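Local coordinates for HepC.19480.a.B1 (Helicobacter pylori, PDB 6MTZ), which is of unknown function but is probably a metal-dependent phosphoesterase of the DHH/DHHA1 family, a family of enzymes that mostly cleave phosphodiester bonds, at residues V11-H16 and A23-S28; K29-N34 and E131-H136; C37-Y42 and E192-K197. All blocks are in the same frame, centred on the assembly; numbering follows the deposited sequence.

Contact 1 (V11-H16 and A23-S28); sequences VYHLSH and ACQLVS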
loop_
_atom_site.group_PDB
_atom_site.type_symbol
_atom_site.label_atom_id
_atom_site.label_comp_id
_atom_site.label_asym_id
_atom_site.label_seq_id
_atom_site.Cartn_x
_atom_site.Cartn_y
_atom_site.Cartn_z
ATOM N N VAL A 11 10.184 -10.356 11.673
ATOM C CA VAL A 11 10.635 -9.153 10.990
ATOM C C VAL A 11 9.430 -8.284 10.680
ATOM O O VAL A 11 8.420 -8.768 10.152
ATOM C CB VAL A 11 11.414 -9.493 9.716
ATOM C CG1 VAL A 11 11.817 -8.215 9.006
ATOM C CG2 VAL A 11 12.635 -10.347 10.074
ATOM N N TYR A 12 9.536 -7.002 11.020
ATOM C CA TYR A 12 8.547 -5.991 10.669
ATOM C C TYR A 12 9.218 -4.988 9.744
ATOM O O TYR A 12 10.159 -4.300 10.156
ATOM C CB TYR A 12 8.001 -5.315 11.931
ATOM C CG TYR A 12 7.220 -6.281 12.786
ATOM C CD1 TYR A 12 7.861 -7.126 13.687
ATOM C CD2 TYR A 12 5.842 -6.366 12.674
ATOM C CE1 TYR A 12 7.145 -8.024 14.459
ATOM C CE2 TYR A 12 5.116 -7.255 13.442
ATOM C CZ TYR A 12 5.770 -8.084 14.332
ATOM O OH TYR A 12 5.040 -8.978 15.089
ATOM N N HIS A 13 8.752 -4.905 8.492
ATOM C CA HIS A 13 9.466 -4.148 7.468
ATOM C C HIS A 13 8.595 -3.022 6.928
ATOM O O HIS A 13 7.667 -3.264 6.145
ATOM C CB HIS A 13 9.941 -5.058 6.335
ATOM C CG HIS A 13 10.790 -4.364 5.316
ATOM N ND1 HIS A 13 11.267 -4.999 4.188
ATOM C CD2 HIS A 13 11.241 -3.087 5.249
ATOM C CE1 HIS A 13 11.971 -4.143 3.470
ATOM N NE2 HIS A 13 11.972 -2.975 4.093
ATOM N N LEU A 14 8.945 -1.793 7.293
ATOM C CA LEU A 14 8.275 -0.587 6.813
ATOM C C LEU A 14 9.095 0.068 5.701
ATOM O O LEU A 14 10.297 0.327 5.881
ATOM C CB LEU A 14 8.074 0.393 7.967
ATOM C CG LEU A 14 7.716 1.825 7.576
ATOM C CD1 LEU A 14 6.341 1.863 6.881
ATOM C CD2 LEU A 14 7.793 2.765 8.800
ATOM N N SER A 15 8.440 0.360 4.568
ATOM C CA SER A 15 9.119 0.947 3.412
ATOM C C SER A 15 8.212 1.957 2.713
ATOM O O SER A 15 7.014 2.059 2.997
ATOM C CB SER A 15 9.569 -0.129 2.405
ATOM O OG SER A 15 10.533 0.408 1.513
ATOM N N HIS A 16 8.806 2.706 1.784
ATOM C CA HIS A 16 8.088 3.724 1.015
ATOM C C HIS A 16 7.158 3.034 0.004
ATOM O O HIS A 16 6.970 1.819 0.036
ATOM C CB HIS A 16 9.091 4.654 0.343
ATOM C CG HIS A 16 8.503 5.924 -0.201
ATOM N ND1 HIS A 16 7.721 6.765 0.555
ATOM C CD2 HIS A 16 8.610 6.506 -1.423
ATOM C CE1 HIS A 16 7.363 7.809 -0.177
ATOM N NE2 HIS A 16 7.889 7.678 -1.379
ATOM N N ALA A 23 10.503 -2.486 -4.014
ATOM C CA ALA A 23 11.604 -3.415 -4.274
ATOM C C ALA A 23 12.370 -3.784 -2.996
ATOM O O ALA A 23 12.879 -4.909 -2.876
ATOM C CB ALA A 23 12.544 -2.801 -5.312
ATOM N N CYS A 24 12.479 -2.855 -2.038
ATOM C CA CYS A 24 13.072 -3.206 -0.747
ATOM C C CYS A 24 12.373 -4.416 -0.152
ATOM O O CYS A 24 13.010 -5.284 0.446
ATOM C CB CYS A 24 12.987 -2.020 0.223
ATOM S SG CYS A 24 14.076 -0.656 -0.222
ATOM N N GLN A 25 11.054 -4.486 -0.305
ATOM C CA GLN A 25 10.279 -5.548 0.318
ATOM C C GLN A 25 10.259 -6.825 -0.506
ATOM O O GLN A 25 10.135 -7.913 0.067
ATOM C CB GLN A 25 8.860 -5.051 0.570
ATOM C CG GLN A 25 8.846 -3.958 1.623
ATOM C CD GLN A 25 7.501 -3.299 1.772
ATOM O OE1 GLN A 25 6.777 -3.095 0.793
ATOM N NE2 GLN A 25 7.161 -2.945 3.002
ATOM N N LEU A 26 10.380 -6.726 -1.836
ATOM C CA LEU A 26 10.706 -7.919 -2.613
ATOM C C LEU A 26 12.001 -8.528 -2.106
ATOM O O LEU A 26 12.100 -9.748 -1.914
ATOM C CB LEU A 26 10.824 -7.581 -4.102
ATOM C CG LEU A 26 11.095 -8.739 -5.077
ATOM C CD1 LEU A 26 10.546 -8.410 -6.450
ATOM C CD2 LEU A 26 12.573 -9.054 -5.218
ATOM N N VAL A 27 13.001 -7.684 -1.870
ATOM C CA VAL A 27 14.296 -8.184 -1.431
ATOM C C VAL A 27 14.167 -8.829 -0.062
ATOM O O VAL A 27 14.600 -9.968 0.145
ATOM C CB VAL A 27 15.334 -7.050 -1.433
ATOM C CG1 VAL A 27 16.567 -7.453 -0.610
ATOM C CG2 VAL A 27 15.728 -6.684 -2.875
ATOM N N SER A 28 13.533 -8.130 0.887
ATOM C CA SER A 28 13.477 -8.655 2.250
ATOM C C SER A 28 12.682 -9.944 2.320
ATOM O O SER A 28 12.997 -10.809 3.141
ATOM C CB SER A 28 12.890 -7.632 3.220
ATOM O OG SER A 28 11.525 -7.382 2.959
#

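Contact 2 (K29-N34 and E131-H136); sequences KQFFKN and EFLKKH. With EDO (1,2-ethanediol), chain C.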
loop_
_atom_site.group_PDB
_atom_site.type_symbol
_atom_site.label_atom_id
_atom_site.label_comp_id
_atom_site.label_asym_id
_atom_site.label_seq_id
_atom_site.Cartn_x
_atom_site.Cartn_y
_atom_site.Cartn_z
ATOM N N LYS A 29 11.640 -10.091 1.484
ATOM C CA LYS A 29 10.891 -11.356 1.489
ATOM C C LYS A 29 11.725 -12.519 0.959
ATOM O O LYS A 29 11.370 -13.681 1.188
ATOM C CB LYS A 29 9.602 -11.235 0.668
ATOM C CG LYS A 29 8.474 -10.524 1.404
ATOM C CD LYS A 29 7.527 -9.831 0.450
ATOM C CE LYS A 29 6.300 -10.664 0.228
ATOM N NZ LYS A 29 5.492 -10.679 1.453
ATOM N N GLN A 30 12.827 -12.242 0.262
ATOM C CA GLN A 30 13.700 -13.330 -0.150
ATOM C C GLN A 30 14.533 -13.868 1.006
ATOM O O GLN A 30 15.113 -14.951 0.875
ATOM C CB GLN A 30 14.594 -12.867 -1.303
ATOM C CG GLN A 30 13.782 -12.537 -2.581
ATOM C CD GLN A 30 13.308 -13.788 -3.320
ATOM O OE1 GLN A 30 14.068 -14.746 -3.487
ATOM N NE2 GLN A 30 12.044 -13.787 -3.752
ATOM N N PHE A 31 14.569 -13.175 2.146
ATOM C CA PHE A 31 15.418 -13.591 3.256
ATOM C C PHE A 31 14.659 -14.070 4.478
ATOM O O PHE A 31 15.176 -14.916 5.206
ATOM C CB PHE A 31 16.364 -12.455 3.672
ATOM C CG PHE A 31 17.445 -12.183 2.661
ATOM C CD1 PHE A 31 17.205 -11.343 1.583
ATOM C CD2 PHE A 31 18.682 -12.798 2.764
ATOM C CE1 PHE A 31 18.196 -11.106 0.622
ATOM C CE2 PHE A 31 19.665 -12.578 1.817
ATOM C CZ PHE A 31 19.431 -11.727 0.740
ATOM N N PHE A 32 13.447 -13.579 4.723
ATOM C CA PHE A 32 12.797 -13.782 6.013
ATOM C C PHE A 32 11.527 -14.593 5.843
ATOM O O PHE A 32 10.602 -14.164 5.146
ATOM C CB PHE A 32 12.508 -12.441 6.679
ATOM C CG PHE A 32 13.749 -11.705 7.062
ATOM C CD1 PHE A 32 14.730 -12.333 7.809
ATOM C CD2 PHE A 32 13.939 -10.396 6.677
ATOM C CE1 PHE A 32 15.879 -11.667 8.160
ATOM C CE2 PHE A 32 15.082 -9.719 7.032
ATOM C CZ PHE A 32 16.053 -10.358 7.769
ATOM N N LYS A 33 11.496 -15.762 6.492
ATOM C CA LYS A 33 10.311 -16.606 6.499
ATOM C C LYS A 33 9.172 -15.979 7.295
ATOM O O LYS A 33 8.002 -16.156 6.939
ATOM C CB LYS A 33 10.658 -17.981 7.070
ATOM N N ASN A 34 9.483 -15.248 8.366
ATOM C CA ASN A 34 8.468 -14.636 9.219
ATOM C C ASN A 34 8.607 -13.122 9.114
ATOM O O ASN A 34 9.405 -12.523 9.842
ATOM C CB ASN A 34 8.614 -15.111 10.650
ATOM C CG ASN A 34 8.971 -16.580 10.737
ATOM O OD1 ASN A 34 10.003 -16.948 11.306
ATOM N ND2 ASN A 34 8.119 -17.432 10.172
ATOM N N GLU A 131 22.342 -5.412 0.236
ATOM C CA GLU A 131 23.692 -5.677 0.719
ATOM C C GLU A 131 23.704 -5.865 2.230
ATOM O O GLU A 131 24.438 -6.715 2.747
ATOM C CB GLU A 131 24.639 -4.566 0.252
ATOM C CG GLU A 131 25.145 -4.891 -1.172
ATOM C CD GLU A 131 25.623 -3.707 -2.009
ATOM O OE1 GLU A 131 25.913 -3.942 -3.199
ATOM O OE2 GLU A 131 25.715 -2.567 -1.509
ATOM N N PHE A 132 22.849 -5.141 2.952
ATOM C CA PHE A 132 22.752 -5.359 4.394
ATOM C C PHE A 132 22.208 -6.751 4.715
ATOM O O PHE A 132 22.748 -7.453 5.575
ATOM C CB PHE A 132 21.881 -4.276 5.043
ATOM C CG PHE A 132 21.564 -4.547 6.486
ATOM C CD1 PHE A 132 22.487 -4.236 7.489
ATOM C CD2 PHE A 132 20.348 -5.090 6.851
ATOM C CE1 PHE A 132 22.190 -4.471 8.824
ATOM C CE2 PHE A 132 20.047 -5.342 8.193
ATOM C CZ PHE A 132 20.963 -5.044 9.169
ATOM N N LEU A 133 21.120 -7.161 4.056
ATOM C CA LEU A 133 20.567 -8.483 4.347
ATOM C C LEU A 133 21.529 -9.585 3.912
ATOM O O LEU A 133 21.732 -10.563 4.643
ATOM C CB LEU A 133 19.195 -8.652 3.670
ATOM C CG LEU A 133 18.117 -7.684 4.167
ATOM C CD1 LEU A 133 16.740 -8.034 3.589
ATOM C CD2 LEU A 133 18.079 -7.682 5.696
ATOM N N LYS A 134 22.134 -9.446 2.728
ATOM C CA LYS A 134 23.030 -10.490 2.234
ATOM C C LYS A 134 24.220 -10.685 3.165
ATOM O O LYS A 134 24.674 -11.817 3.374
ATOM C CB LYS A 134 23.507 -10.155 0.819
ATOM C CG LYS A 134 24.290 -11.273 0.137
ATOM C CD LYS A 134 23.426 -12.498 -0.198
ATOM C CE LYS A 134 24.287 -13.601 -0.846
ATOM N NZ LYS A 134 23.509 -14.825 -1.276
ATOM N N LYS A 135 24.737 -9.593 3.742
ATOM C CA LYS A 135 25.881 -9.716 4.642
ATOM C C LYS A 135 25.537 -10.503 5.900
ATOM O O LYS A 135 26.418 -11.159 6.475
ATOM C CB LYS A 135 26.436 -8.334 5.020
ATOM C CG LYS A 135 27.192 -7.640 3.884
ATOM C CD LYS A 135 28.442 -6.935 4.362
ATOM C CE LYS A 135 28.296 -5.436 4.386
ATOM N NZ LYS A 135 29.636 -4.777 4.536
ATOM N N HIS A 136 24.268 -10.488 6.325
ATOM C CA HIS A 136 23.897 -11.014 7.636
ATOM C C HIS A 136 23.003 -12.245 7.608
ATOM O O HIS A 136 23.010 -12.996 8.585
ATOM C CB HIS A 136 23.220 -9.913 8.477
ATOM C CG HIS A 136 24.148 -8.782 8.788
ATOM N ND1 HIS A 136 24.171 -7.613 8.056
ATOM C CD2 HIS A 136 25.162 -8.684 9.682
ATOM C CE1 HIS A 136 25.132 -6.827 8.512
ATOM N NE2 HIS A 136 25.751 -7.456 9.497
HETATM C C1 EDO C . 23.384 -6.194 -6.942
HETATM O O1 EDO C . 24.014 -5.405 -7.960
HETATM C C2 EDO C . 23.439 -5.460 -5.602
HETATM O O2 EDO C . 24.500 -5.958 -4.780
#

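Contact 3 (C37-Y42 and E192-K197); sequences CYNANY and ENRDYK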
loop_
_atom_site.group_PDB
_atom_site.type_symbol
_atom_site.label_atom_id
_atom_site.label_comp_id
_atom_site.label_asym_id
_atom_site.label_seq_id
_atom_site.Cartn_x
_atom_site.Cartn_y
_atom_site.Cartn_z
ATOM N N CYS A 37 4.967 -6.790 6.309
ATOM C CA CYS A 37 5.379 -5.566 5.645
ATOM C C CYS A 37 4.362 -4.448 5.857
ATOM O O CYS A 37 3.176 -4.682 6.091
ATOM C CB CYS A 37 5.577 -5.796 4.148
ATOM S SG CYS A 37 6.974 -6.818 3.725
ATOM N N TYR A 38 4.856 -3.219 5.744
ATOM C CA TYR A 38 4.075 -2.006 5.931
ATOM C C TYR A 38 4.612 -0.965 4.967
ATOM O O TYR A 38 5.809 -0.951 4.657
ATOM C CB TYR A 38 4.191 -1.461 7.366
ATOM C CG TYR A 38 3.837 -2.434 8.471
ATOM C CD1 TYR A 38 4.742 -3.406 8.880
ATOM C CD2 TYR A 38 2.613 -2.357 9.135
ATOM C CE1 TYR A 38 4.436 -4.287 9.892
ATOM C CE2 TYR A 38 2.302 -3.238 10.159
ATOM C CZ TYR A 38 3.227 -4.202 10.530
ATOM O OH TYR A 38 2.959 -5.094 11.542
ATOM N N ASN A 39 3.738 -0.073 4.512
ATOM C CA ASN A 39 4.167 0.969 3.594
ATOM C C ASN A 39 3.573 2.302 4.000
ATOM O O ASN A 39 2.489 2.371 4.586
ATOM C CB ASN A 39 3.799 0.638 2.147
ATOM C CG ASN A 39 4.462 -0.650 1.670
ATOM O OD1 ASN A 39 4.014 -1.753 2.001
ATOM N ND2 ASN A 39 5.535 -0.516 0.907
ATOM N N ALA A 40 4.302 3.362 3.667
ATOM C CA ALA A 40 3.913 4.713 4.021
ATOM C C ALA A 40 4.410 5.648 2.936
ATOM O O ALA A 40 5.484 5.436 2.370
ATOM C CB ALA A 40 4.481 5.107 5.396
ATOM N N ASN A 41 3.613 6.661 2.624
ATOM C CA ASN A 41 4.066 7.674 1.686
ATOM C C ASN A 41 4.646 8.842 2.474
ATOM O O ASN A 41 5.866 8.938 2.633
ATOM C CB ASN A 41 2.921 8.127 0.779
ATOM C CG ASN A 41 3.379 9.078 -0.297
ATOM O OD1 ASN A 41 4.575 9.271 -0.498
ATOM N ND2 ASN A 41 2.430 9.680 -1.000
ATOM N N TYR A 42 3.775 9.701 3.001
ATOM C CA TYR A 42 4.153 10.920 3.708
ATOM C C TYR A 42 4.294 10.695 5.213
ATOM O O TYR A 42 4.102 9.595 5.731
ATOM C CB TYR A 42 3.127 12.019 3.448
ATOM C CG TYR A 42 3.021 12.375 1.999
ATOM C CD1 TYR A 42 4.128 12.833 1.303
ATOM C CD2 TYR A 42 1.818 12.254 1.319
ATOM C CE1 TYR A 42 4.045 13.162 -0.037
ATOM C CE2 TYR A 42 1.724 12.585 -0.024
ATOM C CZ TYR A 42 2.844 13.035 -0.696
ATOM O OH TYR A 42 2.768 13.362 -2.029
ATOM N N GLU A 192 -3.088 -7.037 -0.321
ATOM C CA GLU A 192 -3.322 -7.484 -1.691
ATOM C C GLU A 192 -2.732 -6.499 -2.682
ATOM O O GLU A 192 -2.294 -6.895 -3.769
ATOM C CB GLU A 192 -4.816 -7.678 -1.949
ATOM C CG GLU A 192 -5.454 -8.808 -1.123
ATOM C CD GLU A 192 -5.862 -8.366 0.279
ATOM O OE1 GLU A 192 -5.586 -7.202 0.635
ATOM O OE2 GLU A 192 -6.463 -9.183 1.020
ATOM N N ASN A 193 -2.686 -5.218 -2.306
ATOM C CA ASN A 193 -2.011 -4.230 -3.134
ATOM C C ASN A 193 -0.517 -4.525 -3.209
ATOM O O ASN A 193 0.077 -4.490 -4.291
ATOM C CB ASN A 193 -2.280 -2.835 -2.570
ATOM C CG ASN A 193 -1.481 -1.755 -3.264
ATOM O OD1 ASN A 193 -0.372 -1.432 -2.856
ATOM N ND2 ASN A 193 -2.060 -1.165 -4.302
ATOM N N ARG A 194 0.095 -4.862 -2.071
ATOM C CA ARG A 194 1.529 -5.132 -2.056
ATOM C C ARG A 194 1.855 -6.412 -2.810
ATOM O O ARG A 194 2.806 -6.445 -3.597
ATOM C CB ARG A 194 2.031 -5.216 -0.620
ATOM C CG ARG A 194 3.524 -5.536 -0.481
ATOM C CD ARG A 194 3.956 -5.587 1.013
ATOM N NE ARG A 194 3.519 -4.407 1.751
ATOM C CZ ARG A 194 2.459 -4.344 2.558
ATOM N NH1 ARG A 194 1.685 -5.414 2.760
ATOM N NH2 ARG A 194 2.171 -3.194 3.162
ATOM N N ASP A 195 1.060 -7.467 -2.601
ATOM C CA ASP A 195 1.292 -8.730 -3.295
ATOM C C ASP A 195 1.224 -8.553 -4.804
ATOM O O ASP A 195 2.037 -9.117 -5.550
ATOM C CB ASP A 195 0.255 -9.766 -2.854
ATOM C CG ASP A 195 0.449 -10.224 -1.421
ATOM O OD1 ASP A 195 1.442 -9.821 -0.778
ATOM O OD2 ASP A 195 -0.398 -10.995 -0.936
ATOM N N TYR A 196 0.241 -7.786 -5.268
ATOM C CA TYR A 196 0.071 -7.514 -6.691
ATOM C C TYR A 196 1.302 -6.822 -7.284
ATOM O O TYR A 196 1.865 -7.284 -8.283
ATOM C CB TYR A 196 -1.187 -6.665 -6.849
ATOM C CG TYR A 196 -1.529 -6.119 -8.209
ATOM C CD1 TYR A 196 -1.552 -6.923 -9.347
ATOM C CD2 TYR A 196 -1.926 -4.801 -8.328
ATOM C CE1 TYR A 196 -1.915 -6.382 -10.584
ATOM C CE2 TYR A 196 -2.282 -4.262 -9.525
ATOM C CZ TYR A 196 -2.275 -5.038 -10.654
ATOM O OH TYR A 196 -2.663 -4.423 -11.830
ATOM N N LYS A 197 1.710 -5.692 -6.699
ATOM C CA LYS A 197 2.883 -4.983 -7.199
ATOM C C LYS A 197 4.108 -5.875 -7.139
ATOM O O LYS A 197 4.886 -5.926 -8.096
ATOM C CB LYS A 197 3.140 -3.690 -6.404
ATOM C CG LYS A 197 2.042 -2.626 -6.532
ATOM C CD LYS A 197 2.353 -1.394 -5.700
ATOM C CE LYS A 197 1.290 -0.314 -5.790
ATOM N NZ LYS A 197 1.071 0.192 -7.147
#

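Contact 1 (V11-H16 and A23-S28)
His13, Gln25, Ser28, Cys24 and Ser15 form a buried, largely polar contact between strand 10-15 and the following helix 19-29. The helix lies over the strand and runs nearly antiparallel to it, at 159°, with the short axes 8.9 Å apart. The His13 ring reaches across to the helix because CG stands opposite the backbone nitrogen (chi1 -175°). Its ND1 shares a 2.7 Å hydrogen bond with Ser28 OG, and either atom could be the donor. Ser28 OG and Cys24 O both lie at the ring edge, in plane, the latter 3.4 Å from His13 CE1. On one face, Gln25 CG makes a CH-pi contact 3.9 Å from the His13 ring centroid, offset toward the rim. His13 NE2 bonds to Ser70 OG, so both ring nitrogens are held. These pieces belong to the first beta-alpha-beta unit of a Rossmann-like parallel sheet. His16 follows the strand and opens a sequence consistent with the HxDxDG motif of DHH phosphoesterases. Gln25 runs on past the ring, its amide almost perpendicular to it. Gln25 NE2 donates a long, bent bond (138°) to His13 O at 3.2 Å, from above the carbonyl plane, and a weak one to Tyr38 O. Gln25 OE1 accepts from Asn39 ND2, which fixes the flip of the amide. Ser15 OG packs on Cys24 CB at 3.7 Å, and its polar partners include Gly21 O and Ser70 OG.

Contact 2 (K29-N34 and E131-H136)
Phe31 and Phe32 meet Leu133 in a buried apolar contact. Leu133 CB sits squarely over the centre of the Phe31 ring, 3.9 Å from its centroid and 9° off the normal, a CH-pi contact. CG of Leu133 stands opposite the carbonyl carbon (chi1 -63°), which brings both methyls to the phenylalanines. CD1 of Leu133 sits between the two rings, closer to Phe31, at 3.9 Å from Phe31 CD1. CD2 of Leu133 turns to Phe32 and approaches that ring obliquely, 3.9 Å from Phe32 CE2. One face of the Phe32 ring is covered by Phe31 CB, so the two phenylalanines also pack on each other. Farther along the helix, the backbone of Lys134 reaches the outer end of the Phe31 ring at a slant, CA of Lys134 4.0 Å from Phe31 CE2. The aliphatic part of the Lys134 side chain lies beside Phe31 CZ.

The residues 29-34 link helix 19-29 to strand 35-39, and so form the second turn of a beta-alpha-beta crossover. Helix 125-136 comes after the last strand of the same parallel sheet and packs beside helix 19-29. Tyr137, just beyond that helix, adds an edge-to-face ring contact to Phe32.

No hydrogen bond crosses between the segments. The polar bonds lie at the margins. His136 ND1 donates to Phe132 O one turn back, at 2.9 Å and 160°. Glu131 OE2 forms a salt bridge with Arg123, and Glu131 OE1 accepts a bond of 2.9 Å from O2 of a 1,2-ethanediol. That molecule, probably from the crystallisation liquor, also bonds to Glu153.

Contact 3 (C37-Y42 and E192-K197)
Arg194 reaches from helix 190-203 to Cys37 and Asn39 on strand 35-39. The helix crosses the strand at nearly a right angle, with the short axes 10.1 Å apart. From CB the chain runs straight out from the helix, then bends at CG-CD (chi3 -50°), which turns the guanidinium edge to Asn39 and one face to Cys37 O. CD of Arg194 packs on Cys37 CB at 3.5 Å. NE of Arg194 is the first polar atom and donates to Asn39 OD1 at 2.7 Å. Beyond CZ, NH2 of Arg194 donates to the same Asn39 OD1 at 2.6 Å. Neither bond is straight, as expected when two donors share one oxygen. This is a side-on grip, with the amide and guanidinium planes only 16° apart. Both donors lie in the carbonyl plane of Asn39. Cys37 O is 3.4 Å from Arg194 NH2, but the angle is too poor for a hydrogen bond. NH2 also forms a salt bridge with Asp190, and NH1 one with Asp191, both just before the segment. Strand 35-39 is the edge strand of the parallel sheet within the chain, and the contact ties it to the helical region that follows the sheet. The two carboxylates probably balance the buried arginine charge. The double grip settles which end of the Asn39 amide is oxygen, and directs ND2 to other acceptors, among them His16 O.

How the contacts relate
The contacts follow the first beta-alpha-beta unit: strand 10-15 and helix 19-29 in contact 1, the connecting loop in contact 2, strand 35-39 in contact 3. Contacts 1 and 3 have centres about 9 Å apart and use neighbouring strands of the parallel sheet, joined by a bond between His13 O and Tyr38 N. Contact 2 is centred about 10 Å from contact 1 and touches it through a probable Val11 N to Asn34 O bond and Leu133 packing on Ser28. Contacts 2 and 3 are about 19 Å apart and alternate along the chain. Helices 125-136 and 190-203 bring distant sequence against this unit. The HxDxDG-like sequence after strand 10-15 suggests that it carries part of the active site.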